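Local coordinates for protein ebony (Drosophila melanogaster, PDB 6DYM) that is a nonribosomal peptide synthetase whose C-terminal domain, the part in this chain, is an atypical condensation domain that probably forms the peptide bond of its product, at residues E32-P37 and G198-E203. Sequence-based numbering, arbitrary orientation.
Sequences EQWLKP and GDAPDE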
ATOM      1  N   GLU A  32       1.141  -9.814  -8.436  1.00 35.08           N
ATOM      2  CA  GLU A  32       0.734  -9.700  -9.832  1.00 35.49           C
ATOM      3  C   GLU A  32       1.658 -10.447 -10.785  1.00 38.82           C
ATOM      4  O   GLU A  32       1.234 -10.767 -11.900  1.00 34.63           O
ATOM      5  CB  GLU A  32       0.666  -8.229 -10.244  1.00 41.55           C
ATOM      6  CG  GLU A  32      -0.427  -7.451  -9.551  1.00 40.75           C
ATOM      7  CD  GLU A  32       0.058  -6.741  -8.301  1.00 48.07           C
ATOM      8  OE1 GLU A  32       0.509  -7.427  -7.356  1.00 50.34           O
ATOM      9  OE2 GLU A  32      -0.011  -5.495  -8.264  1.00 56.03           O
ATOM     10  N   GLN A  33       2.903 -10.726 -10.382  1.00 31.97           N
ATOM     11  CA  GLN A  33       3.803 -11.466 -11.262  1.00 33.56           C
ATOM     12  C   GLN A  33       3.271 -12.860 -11.554  1.00 36.92           C
ATOM     13  O   GLN A  33       3.608 -13.450 -12.587  1.00 33.85           O
ATOM     14  CB  GLN A  33       5.199 -11.554 -10.645  1.00 28.29           C
ATOM     15  CG  GLN A  33       5.265 -12.428  -9.408  1.00 32.53           C
ATOM     16  CD  GLN A  33       6.660 -12.512  -8.813  1.00 34.84           C
ATOM     17  OE1 GLN A  33       7.649 -12.661  -9.530  1.00 38.02           O
ATOM     18  NE2 GLN A  33       6.741 -12.400  -7.494  1.00 31.41           N
ATOM     19  N   TRP A  34       2.445 -13.404 -10.663  1.00 36.62           N
ATOM     20  CA  TRP A  34       1.887 -14.733 -10.853  1.00 34.69           C
ATOM     21  C   TRP A  34       0.583 -14.718 -11.635  1.00 36.99           C
ATOM     22  O   TRP A  34       0.099 -15.787 -12.025  1.00 33.93           O
ATOM     23  CB  TRP A  34       1.688 -15.409  -9.492  1.00 34.81           C
ATOM     24  CG  TRP A  34       2.943 -15.398  -8.669  1.00 33.00           C
ATOM     25  CD1 TRP A  34       3.161 -14.710  -7.512  1.00 32.52           C
ATOM     26  CD2 TRP A  34       4.163 -16.092  -8.959  1.00 34.68           C
ATOM     27  NE1 TRP A  34       4.441 -14.937  -7.058  1.00 31.42           N
ATOM     28  CE2 TRP A  34       5.076 -15.782  -7.929  1.00 37.97           C
ATOM     29  CE3 TRP A  34       4.572 -16.946  -9.989  1.00 35.50           C
ATOM     30  CZ2 TRP A  34       6.373 -16.297  -7.900  1.00 41.05           C
ATOM     31  CZ3 TRP A  34       5.858 -17.456  -9.958  1.00 40.42           C
ATOM     32  CH2 TRP A  34       6.743 -17.131  -8.919  1.00 36.97           C
ATOM     33  N   LEU A  35       0.014 -13.541 -11.881  1.00 32.91           N
ATOM     34  CA  LEU A  35      -1.187 -13.400 -12.692  1.00 43.82           C
ATOM     35  C   LEU A  35      -0.879 -13.155 -14.162  1.00 50.76           C
ATOM     36  O   LEU A  35      -1.814 -13.011 -14.959  1.00 50.59           O
ATOM     37  CB  LEU A  35      -2.059 -12.258 -12.158  1.00 35.88           C
ATOM     38  CG  LEU A  35      -2.520 -12.356 -10.705  1.00 36.03           C
ATOM     39  CD1 LEU A  35      -3.274 -11.095 -10.294  1.00 38.86           C
ATOM     40  CD2 LEU A  35      -3.382 -13.586 -10.509  1.00 39.63           C
ATOM     41  N   LYS A  36       0.397 -13.098 -14.535  1.00 48.38           N
ATOM     42  CA  LYS A  36       0.758 -12.917 -15.934  1.00 48.84           C
ATOM     43  C   LYS A  36       0.282 -14.116 -16.754  1.00 53.10           C
ATOM     44  O   LYS A  36       0.320 -15.255 -16.272  1.00 53.85           O
ATOM     45  CB  LYS A  36       2.272 -12.744 -16.080  1.00 49.40           C
ATOM     46  CG  LYS A  36       2.810 -11.427 -15.531  1.00 55.92           C
ATOM     47  CD  LYS A  36       4.307 -11.275 -15.803  1.00 54.40           C
ATOM     48  CE  LYS A  36       4.939 -10.249 -14.871  1.00 48.40           C
ATOM     49  NZ  LYS A  36       4.141  -8.989 -14.794  1.00 56.47           N
ATOM     50  N   PRO A  37      -0.190 -13.901 -17.989  1.00 52.32           N
ATOM     51  CA  PRO A  37      -0.286 -12.575 -18.600  1.00 45.93           C
ATOM     52  C   PRO A  37      -1.638 -11.917 -18.343  1.00 51.76           C
ATOM     53  O   PRO A  37      -2.522 -12.529 -17.744  1.00 47.34           O
ATOM     54  CB  PRO A  37      -0.095 -12.870 -20.087  1.00 41.33           C
ATOM     55  CG  PRO A  37      -0.519 -14.330 -20.257  1.00 47.13           C
ATOM     56  CD  PRO A  37      -0.695 -14.949 -18.890  1.00 48.40           C
ATOM     57  N   GLY A 198      -0.482 -19.922  -7.203  1.00 31.35           N
ATOM     58  CA  GLY A 198      -0.047 -21.267  -6.851  1.00 28.24           C
ATOM     59  C   GLY A 198       1.378 -21.585  -7.259  1.00 31.96           C
ATOM     60  O   GLY A 198       2.036 -22.418  -6.629  1.00 37.36           O
ATOM     61  N   ASP A 199       1.879 -20.932  -8.309  1.00 29.27           N
ATOM     62  CA  ASP A 199       3.255 -21.145  -8.747  1.00 32.44           C
ATOM     63  C   ASP A 199       4.283 -20.406  -7.895  1.00 38.65           C
ATOM     64  O   ASP A 199       5.486 -20.583  -8.117  1.00 39.26           O
ATOM     65  CB  ASP A 199       3.414 -20.719 -10.211  1.00 38.86           C
ATOM     66  CG  ASP A 199       2.701 -21.654 -11.176  1.00 49.75           C
ATOM     67  OD1 ASP A 199       2.624 -22.870 -10.894  1.00 45.25           O
ATOM     68  OD2 ASP A 199       2.216 -21.171 -12.220  1.00 50.28           O
ATOM     69  N   ALA A 200       3.852 -19.584  -6.939  1.00 31.22           N
ATOM     70  CA  ALA A 200       4.798 -18.869  -6.097  1.00 29.05           C
ATOM     71  C   ALA A 200       5.495 -19.838  -5.141  1.00 32.26           C
ATOM     72  O   ALA A 200       4.922 -20.860  -4.755  1.00 30.32           O
ATOM     73  CB  ALA A 200       4.086 -17.771  -5.310  1.00 27.77           C
ATOM     74  N   PRO A 201       6.736 -19.546  -4.747  1.00 32.76           N
ATOM     75  CA  PRO A 201       7.417 -20.419  -3.785  1.00 33.88           C
ATOM     76  C   PRO A 201       6.720 -20.389  -2.434  1.00 32.53           C
ATOM     77  O   PRO A 201       6.008 -19.442  -2.093  1.00 26.81           O
ATOM     78  CB  PRO A 201       8.831 -19.830  -3.699  1.00 30.94           C
ATOM     79  CG  PRO A 201       8.671 -18.409  -4.130  1.00 38.13           C
ATOM     80  CD  PRO A 201       7.585 -18.419  -5.169  1.00 31.97           C
ATOM     81  N   ASP A 202       6.933 -21.455  -1.659  1.00 25.71           N
ATOM     82  CA  ASP A 202       6.340 -21.539  -0.327  1.00 28.30           C
ATOM     83  C   ASP A 202       6.751 -20.373   0.557  1.00 30.37           C
ATOM     84  O   ASP A 202       6.021 -20.024   1.491  1.00 28.92           O
ATOM     85  CB  ASP A 202       6.734 -22.854   0.348  1.00 33.41           C
ATOM     86  CG  ASP A 202       5.919 -24.031  -0.144  1.00 36.87           C
ATOM     87  OD1 ASP A 202       5.222 -23.886  -1.168  1.00 40.27           O
ATOM     88  OD2 ASP A 202       5.979 -25.105   0.489  1.00 43.33           O
ATOM     89  N   GLU A 203       7.891 -19.751   0.267  1.00 26.47           N
ATOM     90  CA  GLU A 203       8.449 -18.707   1.108  1.00 26.47           C
ATOM     91  C   GLU A 203       7.823 -17.342   0.868  1.00 28.47           C
ATOM     92  O   GLU A 203       8.086 -16.418   1.647  1.00 29.92           O
ATOM     93  CB  GLU A 203       9.966 -18.630   0.890  1.00 34.34           C
ATOM     94  CG  GLU A 203      10.730 -19.880   1.360  1.00 39.55           C
ATOM     95  CD  GLU A 203      10.527 -21.105   0.465  1.00 50.09           C
ATOM     96  OE1 GLU A 203      10.328 -20.932  -0.759  1.00 43.45           O
ATOM     97  OE2 GLU A 203      10.561 -22.245   0.989  1.00 54.66           O
TER
HETATM   98  O   HOH W   1       0.287 -18.721 -10.151  1.00 35.84           O
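Asp199 meets the indole of Trp34 at its six-membered ring: its CB lies 4.0 Å from Trp34 CE3, and its carbonyl O rests over the same ring, 3.6 Å from Trp34 CZ3. Its backbone N donates to a water, which in turn gives a weak bond to Trp34 O. Ala200 follows over that same indole face. Its CB sits over the five-membered ring in a CH-pi contact, 3.6 Å from the centroid and 26° off the normal, while Ala200 CA stands above the six-membered ring, 3.5 Å from Trp34 CZ2. Pro201 adds its CD, 3.7 Å from Trp34 CZ2. With CG anti to its carbonyl carbon (chi1 -53°), Trp34 reaches out to this loop, and Gln33 CG lies against the opposite face, toward its rim. The indole N-H is taken by Gln204 OE1, from the residue directly after the 198-203 segment, which helps fix the ring's rotation. A leucine in place of Trp34 would probably lose the flat surface under Ala200 and leave Gln204 without its indole donor. The contact thus packs the loop between helices 14-25 and 41-58 against the one between strands 178-184 and 205-212, with Leu35 turned to helix 93-111.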